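Mitochondrial RNA-binding protein 2 (PDB 2GIA) probably binds RNA, and pairs with MRP1 in a guide-RNA-binding complex that acts as an RNA matchmaker in trypanosome RNA editing. Local coordinates at residues W51-I56 against H76-M81. Residues are numbered along the deposited sequence; the frame is centred on the assembly and turned at random.
Sequences WNDEDI and HRQARM
Q78 sends CG anti to its own backbone N (chi1 -175°) and stays extended past it, which threads CG between W51 and I56 and brings the amide to the backbone of N52. At its end, OE1 accepts a hydrogen bond from the backbone N of N52 at 2.6 Å. The bond is nearly straight, 163° at the hydrogen, and the donor lies in the amide plane on a lone pair of OE1. The indole of W51 meets the same chain obliquely, with CE3 3.6 Å from Q78 CD. Ring and amide planes are tilted 51° apart, so this is no flat stack. From the other flank, the CG2 branch of I56 sits 3.7 Å from Q78 CG. It also reaches the main-chain O atoms of Q78 and A79. Q78 is buried, although the contact as a whole lies near the surface.

The contact packs a connecting loop against the end of a strand of a four-stranded antiparallel sheet in this MRP-family protein, whose fold is probably PC4-like. Residues 51-56 lie in the loop between strands 45-50 and 60-67, and 76-81 run off the end of strand 70-78. The backbone of Q78 pairs with G59, at the end of that loop.

Farther along, M81 lies against D53 and I56. Its CG is 3.5 Å from I56 CD1, a tight fit, and the two side chains cross at about a right angle. D53 turns its carboxylate across the start of the M81 side chain, OD1 being 3.3 Å from M81 CB. Q78 NE2 stands 3.0 Å from D53 OD1. This oxygen accepts a hydrogen bond from the backbone N of L82.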
loop_
_atom_site.group_PDB
_atom_site.type_symbol
_atom_site.label_atom_id
_atom_site.label_comp_id
_atom_site.label_asym_id
_atom_site.label_seq_id
_atom_site.Cartn_x
_atom_site.Cartn_y
_atom_site.Cartn_z
ATOM N N TRP D 51 28.718 -1.444 -8.580
ATOM C CA TRP D 51 29.926 -0.937 -9.228
ATOM C C TRP D 51 31.176 -1.365 -8.472
ATOM O O TRP D 51 31.157 -1.576 -7.259
ATOM C CB TRP D 51 29.915 0.585 -9.244
ATOM C CG TRP D 51 28.858 1.234 -10.057
ATOM C CD1 TRP D 51 28.219 2.399 -9.765
ATOM C CD2 TRP D 51 28.396 0.834 -11.344
ATOM N NE1 TRP D 51 27.391 2.759 -10.795
ATOM C CE2 TRP D 51 27.477 1.815 -11.781
ATOM C CE3 TRP D 51 28.667 -0.256 -12.176
ATOM C CZ2 TRP D 51 26.823 1.740 -13.015
ATOM C CZ3 TRP D 51 28.019 -0.331 -13.407
ATOM C CH2 TRP D 51 27.107 0.666 -13.812
ATOM N N ASN D 52 32.277 -1.456 -9.201
ATOM C CA ASN D 52 33.547 -1.819 -8.607
ATOM C C ASN D 52 34.657 -1.319 -9.513
ATOM O O ASN D 52 35.050 -2.018 -10.438
ATOM C CB ASN D 52 33.657 -3.332 -8.447
ATOM C CG ASN D 52 34.970 -3.747 -7.802
ATOM O OD1 ASN D 52 35.317 -3.274 -6.722
ATOM N ND2 ASN D 52 35.704 -4.631 -8.464
ATOM N N ASP D 53 35.135 -0.101 -9.269
ATOM C CA ASP D 53 36.219 0.460 -10.079
ATOM C C ASP D 53 37.483 -0.331 -9.773
ATOM O O ASP D 53 38.246 -0.675 -10.681
ATOM C CB ASP D 53 36.470 1.938 -9.749
ATOM C CG ASP D 53 35.286 2.829 -10.075
ATOM O OD1 ASP D 53 34.636 2.631 -11.128
ATOM O OD2 ASP D 53 35.019 3.742 -9.273
ATOM N N GLU D 54 37.688 -0.618 -8.488
ATOM C CA GLU D 54 38.849 -1.374 -8.047
ATOM C C GLU D 54 39.086 -2.499 -9.050
ATOM O O GLU D 54 40.219 -2.760 -9.456
ATOM C CB GLU D 54 38.605 -1.948 -6.643
ATOM C CG GLU D 54 39.857 -2.491 -5.987
ATOM C CD GLU D 54 40.903 -1.408 -5.764
ATOM O OE1 GLU D 54 40.619 -0.463 -4.994
ATOM O OE2 GLU D 54 42.005 -1.496 -6.357
ATOM N N ASP D 55 37.993 -3.119 -9.485
ATOM C CA ASP D 55 38.044 -4.226 -10.432
ATOM C C ASP D 55 36.784 -4.208 -11.319
ATOM O O ASP D 55 35.793 -4.862 -11.011
ATOM C CB ASP D 55 38.128 -5.535 -9.644
ATOM C CG ASP D 55 38.502 -6.712 -10.504
ATOM O OD1 ASP D 55 38.325 -6.625 -11.738
ATOM O OD2 ASP D 55 38.960 -7.728 -9.938
ATOM N N ILE D 56 36.846 -3.449 -12.413
ATOM C CA ILE D 56 35.747 -3.293 -13.369
ATOM C C ILE D 56 35.102 -4.597 -13.836
ATOM O O ILE D 56 33.918 -4.628 -14.178
ATOM C CB ILE D 56 36.225 -2.563 -14.638
ATOM C CG1 ILE D 56 37.048 -1.335 -14.260
ATOM C CG2 ILE D 56 35.039 -2.127 -15.464
ATOM C CD1 ILE D 56 37.830 -0.721 -15.429
ATOM N N HIS D 76 23.728 -5.890 -16.711
ATOM C CA HIS D 76 24.832 -5.141 -17.317
ATOM C C HIS D 76 26.162 -5.380 -16.593
ATOM O O HIS D 76 26.187 -5.572 -15.379
ATOM C CB HIS D 76 24.598 -3.635 -17.227
ATOM C CG HIS D 76 23.246 -3.193 -17.684
ATOM N ND1 HIS D 76 23.067 -2.367 -18.767
ATOM C CD2 HIS D 76 22.013 -3.418 -17.172
ATOM C CE1 HIS D 76 21.782 -2.096 -18.903
ATOM N NE2 HIS D 76 21.120 -2.721 -17.947
ATOM N N ARG D 77 27.266 -5.326 -17.347
ATOM C CA ARG D 77 28.608 -5.442 -16.768
ATOM C C ARG D 77 29.126 -4.011 -16.718
ATOM O O ARG D 77 28.743 -3.194 -17.550
ATOM C CB ARG D 77 29.519 -6.273 -17.671
ATOM C CG ARG D 77 29.738 -5.628 -19.021
ATOM C CD ARG D 77 30.328 -6.611 -20.034
ATOM N NE ARG D 77 30.298 -6.037 -21.377
ATOM C CZ ARG D 77 30.078 -6.735 -22.483
ATOM N NH1 ARG D 77 29.877 -8.051 -22.412
ATOM N NH2 ARG D 77 30.022 -6.112 -23.654
ATOM N N GLN D 78 29.974 -3.692 -15.744
ATOM C CA GLN D 78 30.514 -2.338 -15.642
ATOM C C GLN D 78 31.406 -2.145 -16.865
ATOM O O GLN D 78 32.181 -3.036 -17.188
ATOM C CB GLN D 78 31.331 -2.185 -14.357
ATOM C CG GLN D 78 31.834 -0.758 -14.098
ATOM C CD GLN D 78 32.232 -0.544 -12.653
ATOM O OE1 GLN D 78 32.124 -1.455 -11.830
ATOM N NE2 GLN D 78 32.687 0.665 -12.330
ATOM N N ALA D 79 31.272 -1.011 -17.556
ATOM C CA ALA D 79 32.075 -0.738 -18.750
ATOM C C ALA D 79 33.429 -0.130 -18.395
ATOM O O ALA D 79 34.473 -0.753 -18.591
ATOM C CB ALA D 79 31.324 0.195 -19.686
ATOM N N ARG D 80 33.405 1.093 -17.887
ATOM C CA ARG D 80 34.624 1.782 -17.493
ATOM C C ARG D 80 34.457 2.246 -16.054
ATOM O O ARG D 80 33.343 2.268 -15.534
ATOM C CB ARG D 80 34.877 2.988 -18.400
ATOM C CG ARG D 80 33.738 3.998 -18.429
ATOM C CD ARG D 80 32.881 3.822 -19.664
ATOM N NE ARG D 80 33.484 4.407 -20.856
ATOM C CZ ARG D 80 32.945 4.333 -22.070
ATOM N NH1 ARG D 80 31.791 3.695 -22.248
ATOM N NH2 ARG D 80 33.550 4.907 -23.104
ATOM N N MET D 81 35.557 2.612 -15.405
ATOM C CA MET D 81 35.484 3.072 -14.022
ATOM C C MET D 81 34.630 4.330 -13.957
ATOM O O MET D 81 34.504 5.050 -14.945
ATOM C CB MET D 81 36.896 3.317 -13.475
ATOM C CG MET D 81 37.685 2.016 -13.317
ATOM S SD MET D 81 39.419 2.167 -12.826
ATOM C CE MET D 81 40.222 2.184 -14.447
#